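Local coordinates for protein CG1507-PB, isoform B (Drosophila melanogaster, PDB 5FGO) that probably binds purine-rich single-stranded DNA and RNA, the chain here being repeat III of the longer Pur-alpha protein, at residues F27-G32 against M40-V45. Residues are numbered along the deposited sequence; the frame is centred on the assembly and turned at random.
Sequences FYFDIG and MRISEV
Y28 and S43 pair their backbones in both directions, Y28 N giving to S43 O at 3.0 Å and S43 N to Y28 O at 2.8 Å. Two residues along, D30 and R41 repeat the exchange, and these two hydrogen-bonded pairs alternate with the non-hydrogen-bonded pairs F27–E44, F29–I42 and I31–M40. CA-H...O contacts lie between these bonds, among them F27 CA to S43 O.

The face bearing Y28, D30, R41 and S43 carries the one salt bridge between the strands. D30 OD2 lies 2.9 Å from R41 NH2 in it, and the same nitrogen donates to D30 OD1, which it meets from above the carboxylate plane. The guanidinium and carboxylate stand steeply to each other, at 77°; the bend at chi3 of R41 (70°) turns the guanidinium toward D30, whose OD2 lies over one of its faces. On this face, too, V45 CG2 touches the edge of the Y28 ring.

The other face is mainly apolar. I42 CG2 sits over one face of the F29 ring, offset toward its rim and 4.0 Å from CE2, while the selenium of M40, a selenomethionine, meets the ring edge in a Met-aromatic contact. I31 CD1 rests on M40 CG. The F27 ring runs alongside the methylene chain of E44, with CE1 3.8 Å from CG, while the E44 carboxylate forms a salt bridge to K25 of the same chain and a hydrogen bond to the backbone N of T54 of the second subunit. W60 packs on I31 and M40, and F63 and Y70 of the second subunit meet F29.

Together these contacts form the central antiparallel hairpin, 25-34 with 37-46, of a four-stranded PUR-repeat sheet whose apolar face contributes to the dimer interface.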
loop_
_atom_site.group_PDB
_atom_site.type_symbol
_atom_site.label_atom_id
_atom_site.label_comp_id
_atom_site.label_asym_id
_atom_site.label_seq_id
_atom_site.Cartn_x
_atom_site.Cartn_y
_atom_site.Cartn_z
ATOM N N PHE B 27 -7.588 1.766 -7.502
ATOM C CA PHE B 27 -6.264 2.014 -6.936
ATOM C C PHE B 27 -5.195 2.330 -7.984
ATOM O O PHE B 27 -5.090 1.670 -9.016
ATOM C CB PHE B 27 -5.836 0.817 -6.108
ATOM C CG PHE B 27 -6.513 0.715 -4.760
ATOM C CD1 PHE B 27 -6.020 1.423 -3.669
ATOM C CD2 PHE B 27 -7.614 -0.097 -4.567
ATOM C CE1 PHE B 27 -6.597 1.313 -2.427
ATOM C CE2 PHE B 27 -8.207 -0.198 -3.301
ATOM C CZ PHE B 27 -7.692 0.501 -2.241
ATOM N N TYR B 28 -4.410 3.365 -7.730
ATOM C CA TYR B 28 -3.313 3.696 -8.626
ATOM C C TYR B 28 -1.977 3.630 -7.952
ATOM O O TYR B 28 -1.863 3.982 -6.794
ATOM C CB TYR B 28 -3.527 5.074 -9.230
ATOM C CG TYR B 28 -4.766 5.114 -10.087
ATOM C CD1 TYR B 28 -4.728 4.662 -11.400
ATOM C CD2 TYR B 28 -5.978 5.552 -9.581
ATOM C CE1 TYR B 28 -5.848 4.661 -12.180
ATOM C CE2 TYR B 28 -7.101 5.568 -10.353
ATOM C CZ TYR B 28 -7.035 5.123 -11.654
ATOM O OH TYR B 28 -8.153 5.125 -12.447
ATOM N N PHE B 29 -0.972 3.179 -8.692
ATOM C CA PHE B 29 0.401 3.079 -8.213
ATOM C C PHE B 29 1.295 3.880 -9.121
ATOM O O PHE B 29 1.364 3.595 -10.314
ATOM C CB PHE B 29 0.871 1.628 -8.216
ATOM C CG PHE B 29 -0.038 0.674 -7.473
ATOM C CD1 PHE B 29 -1.292 0.335 -7.990
ATOM C CD2 PHE B 29 0.392 0.061 -6.300
ATOM C CE1 PHE B 29 -2.113 -0.539 -7.327
ATOM C CE2 PHE B 29 -0.411 -0.835 -5.633
ATOM C CZ PHE B 29 -1.671 -1.134 -6.139
ATOM N N ASP B 30 1.902 4.938 -8.614
ATOM C CA ASP B 30 2.890 5.649 -9.405
ATOM C C ASP B 30 4.196 5.910 -8.660
ATOM O O ASP B 30 4.225 6.004 -7.446
ATOM C CB ASP B 30 2.306 6.935 -9.986
ATOM C CG ASP B 30 1.541 7.719 -8.997
ATOM O OD1 ASP B 30 0.371 7.341 -8.760
ATOM O OD2 ASP B 30 2.086 8.716 -8.474
ATOM N N ILE B 31 5.286 5.982 -9.408
ATOM C CA ILE B 31 6.592 6.203 -8.841
ATOM C C ILE B 31 7.087 7.641 -9.054
ATOM O O ILE B 31 6.823 8.253 -10.074
ATOM C CB ILE B 31 7.605 5.206 -9.443
ATOM C CG1 ILE B 31 7.035 3.790 -9.390
ATOM C CG2 ILE B 31 8.973 5.313 -8.787
ATOM C CD1 ILE B 31 6.750 3.309 -8.026
ATOM N N GLY B 32 7.699 8.226 -8.031
ATOM C CA GLY B 32 8.296 9.543 -8.169
ATOM C C GLY B 32 9.596 9.639 -7.390
ATOM O O GLY B 32 9.957 8.709 -6.651
HETATM N N MSE B 40 6.778 5.360 -3.679
HETATM C CA MSE B 40 5.579 4.823 -4.301
HETATM C C MSE B 40 4.327 5.475 -3.697
HETATM O O MSE B 40 4.092 5.399 -2.494
HETATM C CB MSE B 40 5.503 3.302 -4.126
HETATM C CG MSE B 40 4.378 2.663 -4.920
HETATM SE SE MSE B 40 3.935 0.861 -4.387
HETATM C CE MSE B 40 5.693 0.132 -4.680
ATOM N N ARG B 41 3.529 6.123 -4.538
ATOM C CA ARG B 41 2.260 6.663 -4.106
ATOM C C ARG B 41 1.166 5.672 -4.445
ATOM O O ARG B 41 1.038 5.260 -5.589
ATOM C CB ARG B 41 1.986 8.007 -4.768
ATOM C CG ARG B 41 0.699 8.682 -4.302
ATOM C CD ARG B 41 0.505 10.013 -5.005
ATOM N NE ARG B 41 0.193 9.791 -6.422
ATOM C CZ ARG B 41 0.063 10.747 -7.346
ATOM N NH1 ARG B 41 0.185 12.031 -7.013
ATOM N NH2 ARG B 41 -0.204 10.416 -8.611
ATOM N N ILE B 42 0.387 5.267 -3.455
ATOM C CA ILE B 42 -0.745 4.409 -3.733
ATOM C C ILE B 42 -2.015 5.227 -3.493
ATOM O O ILE B 42 -2.312 5.627 -2.375
ATOM C CB ILE B 42 -0.726 3.144 -2.877
ATOM C CG1 ILE B 42 0.658 2.519 -2.912
ATOM C CG2 ILE B 42 -1.807 2.159 -3.331
ATOM C CD1 ILE B 42 0.782 1.281 -2.077
ATOM N N SER B 43 -2.770 5.484 -4.550
ATOM C CA SER B 43 -3.960 6.302 -4.406
ATOM C C SER B 43 -5.235 5.497 -4.368
ATOM O O SER B 43 -5.378 4.516 -5.083
ATOM C CB SER B 43 -4.024 7.309 -5.539
ATOM O OG SER B 43 -2.796 8.005 -5.628
ATOM N N GLU B 44 -6.167 5.934 -3.534
ATOM C CA GLU B 44 -7.483 5.354 -3.528
ATOM C C GLU B 44 -8.388 6.452 -4.082
ATOM O O GLU B 44 -8.471 7.569 -3.547
ATOM C CB GLU B 44 -7.896 4.947 -2.124
ATOM C CG GLU B 44 -9.166 4.120 -2.032
ATOM C CD GLU B 44 -9.540 3.794 -0.599
ATOM O OE1 GLU B 44 -8.733 4.002 0.313
ATOM O OE2 GLU B 44 -10.651 3.305 -0.370
ATOM N N VAL B 45 -9.031 6.127 -5.190
ATOM C CA VAL B 45 -9.868 7.058 -5.921
ATOM C C VAL B 45 -11.238 6.477 -6.146
ATOM O O VAL B 45 -11.358 5.370 -6.679
ATOM C CB VAL B 45 -9.266 7.415 -7.278
ATOM C CG1 VAL B 45 -10.205 8.353 -8.024
ATOM C CG2 VAL B 45 -7.900 8.028 -7.097
#